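Local atomic coordinates of transaminase (PDB entry 5G0A), a protein that probably transfers amino groups between S-configured amines and carbonyl compounds, using bound pyridoxal-5'-phosphate as cofactor, as an S-selective omega-transaminase of class III. Residues 228-238 / 258-269; 247-256 / 285-293. All blocks are in the same frame, centred on the assembly; numbering follows the deposited sequence.

Interaction 1. Residues 228-238 / 258-269; sequences PEQVAAVITEV and MTKELGVLWIND. Unlike the reference sequence in segment 258-269: Asn268 (reference Thr). With PLP (pyridoxal-5'-phosphate), chain K.
At the cofactor-bearing end of the central sheet, parallel strands 231-236 and 265-269 run side by side, and segments 228-238 and 258-269 bring Glu237 and Asp269 to the pyridoxal-5'-phosphate pocket. Backbone bonds alternate between them, from Leu265 N to Ala232 O (3.0 Å) as far as Asp269 N to Thr236 O (2.9 Å). Asp269 OD2 lies 2.8 Å from PLP N1 and is hydrogen-bonded to His149 ND1, while Glu237 has OE1 beside the PLP C2A methyl and OE2 hydrogen-bonded to Tyr148 N. With helix 251-262 between them the strands form a beta-alpha-beta unit of the PLP-dependent aminotransferase fold, and Val234 CG2 packs on Thr259 CG2 (3.8 Å) of that helix. On the same face Thr236 OG1, held between backbone N and carbonyl carbon (chi1 61°), accepts a nearly straight bond from Trp266 NE1 (2.8 Å, 171°) in the indole plane. OG1 in turn donates a hydrogen bond to an in-plane lone pair of Asn268 OD1 (2.7 Å). A valine in place of Thr236 would probably leave the indole N-H without its acceptor and the Asn268 amide freer to turn. A water joins Asn268 ND2, Val238 N and Asp269 O. On the opposite face Ile235 CG1 meets Ile267 CG2 (3.9 Å).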
loop_
_atom_site.group_PDB
_atom_site.type_symbol
_atom_site.label_atom_id
_atom_site.label_comp_id
_atom_site.label_asym_id
_atom_site.label_seq_id
_atom_site.Cartn_x
_atom_site.Cartn_y
_atom_site.Cartn_z
ATOM N N PRO B 228 16.948 0.942 -10.012
ATOM C CA PRO B 228 17.873 1.167 -8.890
ATOM C C PRO B 228 17.675 2.541 -8.263
ATOM O O PRO B 228 17.947 2.703 -7.069
ATOM C CB PRO B 228 19.261 1.063 -9.556
ATOM C CG PRO B 228 19.006 0.174 -10.738
ATOM C CD PRO B 228 17.697 0.700 -11.264
ATOM N N GLU B 229 17.139 3.501 -9.031
ATOM C CA GLU B 229 16.851 4.831 -8.521
ATOM C C GLU B 229 15.700 4.874 -7.491
ATOM O O GLU B 229 15.467 5.897 -6.867
ATOM C CB GLU B 229 16.622 5.849 -9.670
ATOM C CG GLU B 229 15.266 5.792 -10.398
ATOM C CD GLU B 229 15.033 4.573 -11.269
ATOM O OE1 GLU B 229 15.948 3.768 -11.533
ATOM O OE2 GLU B 229 13.877 4.411 -11.716
ATOM N N GLN B 230 14.960 3.784 -7.324
ATOM C CA GLN B 230 13.987 3.807 -6.230
ATOM C C GLN B 230 14.251 2.759 -5.156
ATOM O O GLN B 230 13.401 2.533 -4.300
ATOM C CB GLN B 230 12.545 3.760 -6.726
ATOM C CG GLN B 230 12.097 2.427 -7.277
ATOM C CD GLN B 230 10.578 2.380 -7.420
ATOM O OE1 GLN B 230 9.863 3.250 -6.897
ATOM N NE2 GLN B 230 10.082 1.368 -8.107
ATOM N N VAL B 231 15.425 2.132 -5.214
ATOM C CA VAL B 231 15.818 1.129 -4.217
ATOM C C VAL B 231 16.805 1.779 -3.223
ATOM O O VAL B 231 17.926 2.103 -3.571
ATOM C CB VAL B 231 16.419 -0.162 -4.838
ATOM C CG1 VAL B 231 16.874 -1.135 -3.745
ATOM C CG2 VAL B 231 15.395 -0.862 -5.741
ATOM N N ALA B 232 16.364 1.963 -1.985
ATOM C CA ALA B 232 17.223 2.507 -0.917
ATOM C C ALA B 232 18.365 1.593 -0.494
ATOM O O ALA B 232 19.471 2.069 -0.279
ATOM C CB ALA B 232 16.380 2.864 0.327
ATOM N N ALA B 233 18.064 0.306 -0.308
ATOM C CA ALA B 233 18.929 -0.610 0.429
ATOM C C ALA B 233 18.570 -2.063 0.178
ATOM O O ALA B 233 17.426 -2.402 -0.169
ATOM C CB ALA B 233 18.860 -0.303 1.939
ATOM N N VAL B 234 19.568 -2.919 0.371
ATOM C CA VAL B 234 19.369 -4.338 0.546
ATOM C C VAL B 234 19.683 -4.592 2.018
ATOM O O VAL B 234 20.709 -4.125 2.522
ATOM C CB VAL B 234 20.364 -5.151 -0.320
ATOM C CG1 VAL B 234 20.167 -6.638 -0.061
ATOM C CG2 VAL B 234 20.128 -4.863 -1.808
ATOM N N ILE B 235 18.794 -5.297 2.702
ATOM C CA ILE B 235 19.041 -5.711 4.089
ATOM C C ILE B 235 19.319 -7.205 4.139
ATOM O O ILE B 235 18.626 -7.976 3.498
ATOM C CB ILE B 235 17.873 -5.309 5.029
ATOM C CG1 ILE B 235 18.270 -5.584 6.489
ATOM C CG2 ILE B 235 16.526 -5.958 4.618
ATOM C CD1 ILE B 235 17.321 -4.953 7.493
ATOM N N THR B 236 20.328 -7.610 4.922
ATOM C CA THR B 236 20.745 -9.003 4.998
ATOM C C THR B 236 20.981 -9.420 6.451
ATOM O O THR B 236 21.004 -8.577 7.346
ATOM C CB THR B 236 22.084 -9.252 4.254
ATOM O OG1 THR B 236 23.122 -8.467 4.858
ATOM C CG2 THR B 236 21.961 -8.907 2.753
ATOM N N GLU B 237 21.147 -10.727 6.664
ATOM C CA GLU B 237 21.756 -11.285 7.882
ATOM C C GLU B 237 22.870 -12.144 7.316
ATOM O O GLU B 237 22.634 -12.881 6.345
ATOM C CB GLU B 237 20.811 -12.246 8.609
ATOM C CG GLU B 237 19.442 -11.741 9.018
ATOM C CD GLU B 237 18.583 -12.878 9.550
ATOM O OE1 GLU B 237 18.881 -13.378 10.667
ATOM O OE2 GLU B 237 17.648 -13.314 8.841
ATOM N N VAL B 238 24.067 -12.090 7.884
ATOM C CA VAL B 238 25.156 -12.887 7.274
ATOM C C VAL B 238 24.918 -14.368 7.514
ATOM O O VAL B 238 25.337 -15.216 6.728
ATOM C CB VAL B 238 26.573 -12.502 7.734
ATOM C CG1 VAL B 238 26.893 -11.055 7.396
ATOM C CG2 VAL B 238 26.805 -12.846 9.210
ATOM N N MET B 258 27.743 -5.649 -5.456
ATOM C CA MET B 258 26.527 -5.353 -6.236
ATOM C C MET B 258 25.838 -4.064 -5.761
ATOM O O MET B 258 25.461 -3.214 -6.574
ATOM C CB MET B 258 25.549 -6.549 -6.207
ATOM C CG MET B 258 24.186 -6.288 -6.882
ATOM S SD MET B 258 22.819 -7.258 -6.182
ATOM C CE MET B 258 22.427 -6.346 -4.677
ATOM N N THR B 259 25.699 -3.896 -4.443
ATOM C CA THR B 259 25.125 -2.655 -3.924
ATOM C C THR B 259 25.948 -1.394 -4.270
ATOM O O THR B 259 25.403 -0.378 -4.685
ATOM C CB THR B 259 24.833 -2.742 -2.398
ATOM O OG1 THR B 259 26.028 -3.093 -1.675
ATOM C CG2 THR B 259 23.746 -3.777 -2.121
ATOM N N LYS B 260 27.268 -1.467 -4.115
ATOM C CA LYS B 260 28.140 -0.352 -4.495
ATOM C C LYS B 260 27.967 -0.019 -5.987
ATOM O O LYS B 260 27.873 1.153 -6.346
ATOM C CB LYS B 260 29.610 -0.708 -4.253
ATOM C CG LYS B 260 30.078 -0.710 -2.791
ATOM C CD LYS B 260 30.131 0.682 -2.181
ATOM C CE LYS B 260 30.844 0.638 -0.827
ATOM N NZ LYS B 260 30.854 1.982 -0.187
ATOM N N GLU B 261 27.930 -1.053 -6.828
ATOM C CA GLU B 261 27.795 -0.849 -8.289
ATOM C C GLU B 261 26.442 -0.240 -8.676
ATOM O O GLU B 261 26.357 0.587 -9.581
ATOM C CB GLU B 261 28.007 -2.168 -9.034
ATOM C CG GLU B 261 29.444 -2.656 -8.980
ATOM C CD GLU B 261 29.649 -4.016 -9.611
ATOM O OE1 GLU B 261 28.657 -4.710 -9.935
ATOM O OE2 GLU B 261 30.822 -4.407 -9.766
ATOM N N LEU B 262 25.387 -0.631 -7.960
ATOM C CA LEU B 262 24.037 -0.110 -8.240
ATOM C C LEU B 262 23.723 1.227 -7.558
ATOM O O LEU B 262 22.754 1.889 -7.924
ATOM C CB LEU B 262 22.959 -1.150 -7.900
ATOM C CG LEU B 262 23.020 -2.506 -8.632
ATOM C CD1 LEU B 262 21.963 -3.450 -8.091
ATOM C CD2 LEU B 262 22.885 -2.333 -10.143
ATOM N N GLY B 263 24.545 1.624 -6.581
ATOM C CA GLY B 263 24.338 2.874 -5.850
ATOM C C GLY B 263 23.240 2.719 -4.804
ATOM O O GLY B 263 22.448 3.643 -4.584
ATOM N N VAL B 264 23.240 1.563 -4.146
ATOM C CA VAL B 264 22.196 1.174 -3.168
ATOM C C VAL B 264 22.926 0.905 -1.850
ATOM O O VAL B 264 24.079 0.441 -1.857
ATOM C CB VAL B 264 21.452 -0.069 -3.713
ATOM C CG1 VAL B 264 20.649 -0.818 -2.657
ATOM C CG2 VAL B 264 20.576 0.330 -4.913
ATOM N N LEU B 265 22.296 1.246 -0.730
ATOM C CA LEU B 265 22.886 0.947 0.570
ATOM C C LEU B 265 22.839 -0.548 0.919
ATOM O O LEU B 265 21.977 -1.292 0.450
ATOM C CB LEU B 265 22.205 1.777 1.675
ATOM C CG LEU B 265 22.295 3.294 1.593
ATOM C CD1 LEU B 265 21.453 3.927 2.711
ATOM C CD2 LEU B 265 23.759 3.790 1.639
ATOM N N TRP B 266 23.797 -0.979 1.750
ATOM C CA TRP B 266 23.772 -2.295 2.349
ATOM C C TRP B 266 23.621 -2.186 3.868
ATOM O O TRP B 266 24.477 -1.620 4.561
ATOM C CB TRP B 266 25.033 -3.135 1.961
ATOM C CG TRP B 266 25.127 -4.444 2.689
ATOM C CD1 TRP B 266 24.095 -5.307 2.979
ATOM C CD2 TRP B 266 26.315 -5.057 3.214
ATOM N NE1 TRP B 266 24.567 -6.397 3.671
ATOM C CE2 TRP B 266 25.922 -6.272 3.823
ATOM C CE3 TRP B 266 27.682 -4.700 3.226
ATOM C CZ2 TRP B 266 26.835 -7.127 4.455
ATOM C CZ3 TRP B 266 28.581 -5.561 3.856
ATOM C CH2 TRP B 266 28.155 -6.748 4.461
ATOM N N ILE B 267 22.485 -2.668 4.363
ATOM C CA ILE B 267 22.236 -2.757 5.799
ATOM C C ILE B 267 22.518 -4.193 6.182
ATOM O O ILE B 267 21.876 -5.114 5.682
ATOM C CB ILE B 267 20.744 -2.463 6.144
ATOM C CG1 ILE B 267 20.329 -1.065 5.649
ATOM C CG2 ILE B 267 20.535 -2.657 7.664
ATOM C CD1 ILE B 267 18.808 -0.810 5.717
ATOM N N ASN B 268 23.480 -4.417 7.082
ATOM C CA ASN B 268 23.557 -5.754 7.660
ATOM C C ASN B 268 22.973 -5.791 9.067
ATOM O O ASN B 268 23.319 -4.968 9.905
ATOM C CB ASN B 268 24.972 -6.365 7.661
ATOM C CG ASN B 268 24.934 -7.831 8.004
ATOM O OD1 ASN B 268 24.247 -8.631 7.333
ATOM N ND2 ASN B 268 25.623 -8.206 9.082
ATOM N N ASP B 269 22.053 -6.726 9.266
ATOM C CA ASP B 269 21.346 -6.878 10.529
ATOM C C ASP B 269 22.193 -7.752 11.449
ATOM O O ASP B 269 22.314 -8.962 11.223
ATOM C CB ASP B 269 19.972 -7.527 10.265
ATOM C CG ASP B 269 19.085 -7.576 11.520
ATOM O OD1 ASP B 269 19.595 -7.350 12.641
ATOM O OD2 ASP B 269 17.872 -7.830 11.357
HETATM N N1 PLP K . 16.893 -9.075 13.671
HETATM C C2 PLP K . 17.432 -10.302 13.869
HETATM C C2A PLP K . 18.417 -10.863 12.868
HETATM C C3 PLP K . 17.118 -11.055 15.106
HETATM O O3 PLP K . 17.660 -12.253 15.369
HETATM C C4 PLP K . 16.182 -10.463 16.074
HETATM C C4A PLP K . 15.865 -11.189 17.381
HETATM C C5 PLP K . 15.631 -9.136 15.705
HETATM C C6 PLP K . 15.998 -8.529 14.513
HETATM C C5A PLP K . 14.601 -8.426 16.571
HETATM O O4P PLP K . 15.060 -8.123 17.871
HETATM P P PLP K . 13.945 -7.932 19.028
HETATM O O1P PLP K . 14.817 -7.439 20.150
HETATM O O2P PLP K . 12.895 -6.937 18.565
HETATM O O3P PLP K . 13.370 -9.303 19.265
HETATM O O HOH W 1 20.662 3.694 -7.470
HETATM O O HOH W 2 24.384 -10.597 10.373
#

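Interaction 2. Residues 247-256 / 285-293; sequences PPYEYIPQIR and QHYGVQPDI
Tyr287 lays one face of its ring against Ile252, whose CB stands 4.3 Å from the ring centroid and 25° off its normal, a CH-pi contact. The CG2 branch of Ile252, anti to the backbone N, reaches both Tyr287 CB and, at 3.7 Å, Val289 CG2. Around the same tyrosine, Pro253 brings CD near Tyr287 CB, and Pro247 CG lies 4.0 Å from Tyr287 OH. Tyr249 slides past Tyr287 in the opposite direction, CE1 to CD1 3.8 Å, with the ring planes inclined at 37°. Residues 285-293 belong to the connection that leads from strand 265-269 to strand 293-296 of the large sheet, and here they cover the first turns of helix 251-262. Farther along, the Arg256 side chain passes Val289 head to tail, its CG 3.8 Å from Val289 CG1, and bends at chi2 and chi3 to bring the guanidinium to Gln290 and Asp292. Arg256 NH1 gives a bond to a lone pair of Gln290 O (2.9 Å, 163°), in both the guanidinium and the carbonyl plane. Arg256 NH2 makes a salt bridge on the syn side of Asp292 OD2 (2.9 Å), somewhat out of the carboxylate plane, with the two flat groups almost perpendicular. NH1 adds only a weak bond to that oxygen, while NH2 is also bonded to Thr259. Asp292 OD2 additionally receives Trp266 N, so two donor groups converge on a buried carboxylate oxygen, which probably favours its ionised form.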
loop_
_atom_site.group_PDB
_atom_site.type_symbol
_atom_site.label_atom_id
_atom_site.label_comp_id
_atom_site.label_asym_id
_atom_site.label_seq_id
_atom_site.Cartn_x
_atom_site.Cartn_y
_atom_site.Cartn_z
ATOM N N PRO B 247 25.466 -18.763 4.554
ATOM C CA PRO B 247 25.618 -18.534 3.122
ATOM C C PRO B 247 26.925 -19.122 2.580
ATOM O O PRO B 247 27.851 -19.370 3.354
ATOM C CB PRO B 247 25.662 -17.012 3.032
ATOM C CG PRO B 247 26.296 -16.580 4.312
ATOM C CD PRO B 247 25.962 -17.624 5.351
ATOM N N PRO B 248 27.004 -19.333 1.251
ATOM C CA PRO B 248 28.297 -19.612 0.641
ATOM C C PRO B 248 29.197 -18.414 0.878
ATOM O O PRO B 248 28.733 -17.269 0.802
ATOM C CB PRO B 248 27.963 -19.729 -0.848
ATOM C CG PRO B 248 26.702 -18.944 -1.023
ATOM C CD PRO B 248 25.934 -19.184 0.245
ATOM N N TYR B 249 30.464 -18.669 1.185
ATOM C CA TYR B 249 31.395 -17.599 1.523
ATOM C C TYR B 249 31.259 -16.372 0.628
ATOM O O TYR B 249 31.438 -15.252 1.084
ATOM C CB TYR B 249 32.856 -18.085 1.469
ATOM C CG TYR B 249 33.804 -16.953 1.763
ATOM C CD1 TYR B 249 34.040 -16.557 3.077
ATOM C CD2 TYR B 249 34.415 -16.233 0.730
ATOM C CE1 TYR B 249 34.884 -15.499 3.361
ATOM C CE2 TYR B 249 35.256 -15.163 1.006
ATOM C CZ TYR B 249 35.483 -14.806 2.324
ATOM O OH TYR B 249 36.315 -13.752 2.627
ATOM N N GLU B 250 30.978 -16.594 -0.655
ATOM C CA GLU B 250 31.039 -15.535 -1.642
ATOM C C GLU B 250 29.840 -14.587 -1.665
ATOM O O GLU B 250 29.922 -13.501 -2.234
ATOM C CB GLU B 250 31.204 -16.126 -3.034
ATOM C CG GLU B 250 32.392 -15.545 -3.770
ATOM C CD GLU B 250 33.663 -15.627 -2.948
ATOM O OE1 GLU B 250 34.053 -16.752 -2.588
ATOM O OE2 GLU B 250 34.262 -14.565 -2.649
ATOM N N TYR B 251 28.731 -15.026 -1.093
ATOM C CA TYR B 251 27.483 -14.238 -1.139
ATOM C C TYR B 251 27.632 -12.796 -0.621
ATOM O O TYR B 251 27.299 -11.835 -1.335
ATOM C CB TYR B 251 26.351 -14.986 -0.416
ATOM C CG TYR B 251 25.060 -14.199 -0.438
ATOM C CD1 TYR B 251 24.186 -14.283 -1.530
ATOM C CD2 TYR B 251 24.746 -13.327 0.614
ATOM C CE1 TYR B 251 23.005 -13.534 -1.570
ATOM C CE2 TYR B 251 23.568 -12.580 0.594
ATOM C CZ TYR B 251 22.708 -12.687 -0.486
ATOM O OH TYR B 251 21.556 -11.942 -0.489
ATOM N N ILE B 252 28.134 -12.641 0.608
ATOM C CA ILE B 252 28.248 -11.315 1.219
ATOM C C ILE B 252 29.208 -10.378 0.462
ATOM O O ILE B 252 28.851 -9.245 0.153
ATOM C CB ILE B 252 28.549 -11.399 2.754
ATOM C CG1 ILE B 252 27.324 -11.958 3.511
ATOM C CG2 ILE B 252 28.962 -10.032 3.306
ATOM C CD1 ILE B 252 26.064 -11.060 3.449
ATOM N N PRO B 253 30.424 -10.851 0.124
ATOM C CA PRO B 253 31.237 -9.982 -0.720
ATOM C C PRO B 253 30.536 -9.601 -2.028
ATOM O O PRO B 253 30.668 -8.458 -2.488
ATOM C CB PRO B 253 32.515 -10.828 -0.974
ATOM C CG PRO B 253 32.601 -11.714 0.220
ATOM C CD PRO B 253 31.169 -12.038 0.587
ATOM N N GLN B 254 29.782 -10.532 -2.612
ATOM C CA GLN B 254 29.077 -10.209 -3.857
ATOM C C GLN B 254 27.935 -9.206 -3.662
ATOM O O GLN B 254 27.687 -8.376 -4.525
ATOM C CB GLN B 254 28.613 -11.466 -4.577
ATOM C CG GLN B 254 29.749 -12.119 -5.354
ATOM C CD GLN B 254 29.281 -13.264 -6.244
ATOM O OE1 GLN B 254 28.115 -13.354 -6.622
ATOM N NE2 GLN B 254 30.215 -14.140 -6.599
ATOM N N ILE B 255 27.257 -9.278 -2.522
ATOM C CA ILE B 255 26.223 -8.286 -2.209
ATOM C C ILE B 255 26.817 -6.903 -1.972
ATOM O O ILE B 255 26.251 -5.898 -2.415
ATOM C CB ILE B 255 25.343 -8.736 -1.014
ATOM C CG1 ILE B 255 24.394 -9.871 -1.440
ATOM C CG2 ILE B 255 24.589 -7.548 -0.394
ATOM C CD1 ILE B 255 23.353 -9.542 -2.515
ATOM N N ARG B 256 27.963 -6.844 -1.294
ATOM C CA ARG B 256 28.612 -5.568 -1.048
ATOM C C ARG B 256 28.996 -4.907 -2.379
ATOM O O ARG B 256 28.752 -3.723 -2.592
ATOM C CB ARG B 256 29.834 -5.743 -0.128
ATOM C CG ARG B 256 30.721 -4.510 -0.035
ATOM C CD ARG B 256 30.144 -3.373 0.806
ATOM N NE ARG B 256 29.022 -2.676 0.157
ATOM C CZ ARG B 256 28.367 -1.639 0.683
ATOM N NH1 ARG B 256 28.704 -1.134 1.863
ATOM N NH2 ARG B 256 27.363 -1.088 0.005
ATOM N N GLN B 285 32.208 -9.328 9.697
ATOM C CA GLN B 285 33.687 -9.284 9.723
ATOM C C GLN B 285 34.365 -10.556 9.232
ATOM O O GLN B 285 35.576 -10.554 8.948
ATOM C CB GLN B 285 34.201 -8.905 11.113
ATOM C CG GLN B 285 33.804 -7.483 11.476
ATOM C CD GLN B 285 34.231 -7.077 12.868
ATOM O OE1 GLN B 285 34.066 -7.826 13.841
ATOM N NE2 GLN B 285 34.784 -5.888 12.971
ATOM N N HIS B 286 33.607 -11.640 9.137
ATOM C CA HIS B 286 34.125 -12.843 8.478
ATOM C C HIS B 286 34.365 -12.672 6.985
ATOM O O HIS B 286 35.069 -13.495 6.388
ATOM C CB HIS B 286 33.205 -14.032 8.708
ATOM C CG HIS B 286 33.171 -14.484 10.129
ATOM N ND1 HIS B 286 34.102 -15.359 10.654
ATOM C CD2 HIS B 286 32.346 -14.152 11.149
ATOM C CE1 HIS B 286 33.830 -15.570 11.932
ATOM N NE2 HIS B 286 32.774 -14.838 12.261
ATOM N N TYR B 287 33.802 -11.608 6.391
ATOM C CA TYR B 287 33.726 -11.497 4.918
ATOM C C TYR B 287 34.567 -10.398 4.261
ATOM O O TYR B 287 34.472 -10.183 3.046
ATOM C CB TYR B 287 32.239 -11.424 4.476
ATOM C CG TYR B 287 31.484 -12.622 4.976
ATOM C CD1 TYR B 287 31.595 -13.849 4.319
ATOM C CD2 TYR B 287 30.740 -12.568 6.172
ATOM C CE1 TYR B 287 30.957 -14.974 4.799
ATOM C CE2 TYR B 287 30.103 -13.690 6.655
ATOM C CZ TYR B 287 30.219 -14.884 5.962
ATOM O OH TYR B 287 29.600 -15.999 6.425
ATOM N N GLY B 288 35.375 -9.696 5.042
ATOM C CA GLY B 288 36.322 -8.715 4.476
ATOM C C GLY B 288 35.688 -7.459 3.892
ATOM O O GLY B 288 36.278 -6.798 3.029
ATOM N N VAL B 289 34.481 -7.126 4.369
ATOM C CA VAL B 289 33.727 -5.998 3.844
ATOM C C VAL B 289 33.182 -5.118 4.961
ATOM O O VAL B 289 33.308 -5.434 6.146
ATOM C CB VAL B 289 32.567 -6.436 2.906
ATOM C CG1 VAL B 289 33.110 -6.967 1.589
ATOM C CG2 VAL B 289 31.653 -7.466 3.579
ATOM N N GLN B 290 32.616 -3.985 4.574
ATOM C CA GLN B 290 32.068 -3.044 5.536
ATOM C C GLN B 290 30.704 -2.611 4.996
ATOM O O GLN B 290 30.576 -2.285 3.804
ATOM C CB GLN B 290 33.010 -1.850 5.737
ATOM C CG GLN B 290 34.279 -2.242 6.519
ATOM C CD GLN B 290 35.283 -1.114 6.735
ATOM O OE1 GLN B 290 34.931 0.056 6.832
ATOM N NE2 GLN B 290 36.565 -1.487 6.839
ATOM N N PRO B 291 29.680 -2.633 5.855
ATOM C CA PRO B 291 28.340 -2.211 5.450
ATOM C C PRO B 291 28.157 -0.697 5.544
ATOM O O PRO B 291 29.077 0.028 5.961
ATOM C CB PRO B 291 27.441 -2.914 6.491
ATOM C CG PRO B 291 28.297 -2.876 7.745
ATOM C CD PRO B 291 29.716 -3.096 7.266
ATOM N N ASP B 292 26.962 -0.216 5.161
ATOM C CA ASP B 292 26.615 1.193 5.310
ATOM C C ASP B 292 25.907 1.455 6.639
ATOM O O ASP B 292 25.989 2.546 7.201
ATOM C CB ASP B 292 25.691 1.619 4.156
ATOM C CG ASP B 292 26.389 1.532 2.805
ATOM O OD1 ASP B 292 27.248 2.402 2.537
ATOM O OD2 ASP B 292 26.096 0.605 2.038
ATOM N N ILE B 293 25.183 0.442 7.095
ATOM C CA ILE B 293 24.398 0.526 8.341
ATOM C C ILE B 293 24.385 -0.859 8.962
ATOM O O ILE B 293 24.269 -1.866 8.238
ATOM C CB ILE B 293 22.902 0.917 8.060
ATOM C CG1 ILE B 293 22.794 2.292 7.405
ATOM C CG2 ILE B 293 22.073 0.871 9.341
ATOM C CD1 ILE B 293 21.395 2.630 6.877
#

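How the interactions relate
Helix 251-262 serves both contacts: interaction 1 takes its last turn and the strand that follows, interaction 2 its first turns and the loop beyond that strand, and their centres lie about 12 Å apart. Trp266 takes part in joining them. Its backbone bond to Asp292, probable at 2.8 Å from Trp266 N to Asp292 OD2, is one tie, and its ring, tied by Thr236 in interaction 1, packs against Pro291, with CE3 3.4 Å from Pro291 CA, and against Ile252 and Arg256. A further probable bond joins Asn268 N to Ile293 O (2.9 Å), where strand 293-296 extends the sheet. Interaction 1 supplies the pocket residues Glu237 and Asp269; interaction 2 packs behind, against the sheet face carrying Trp266.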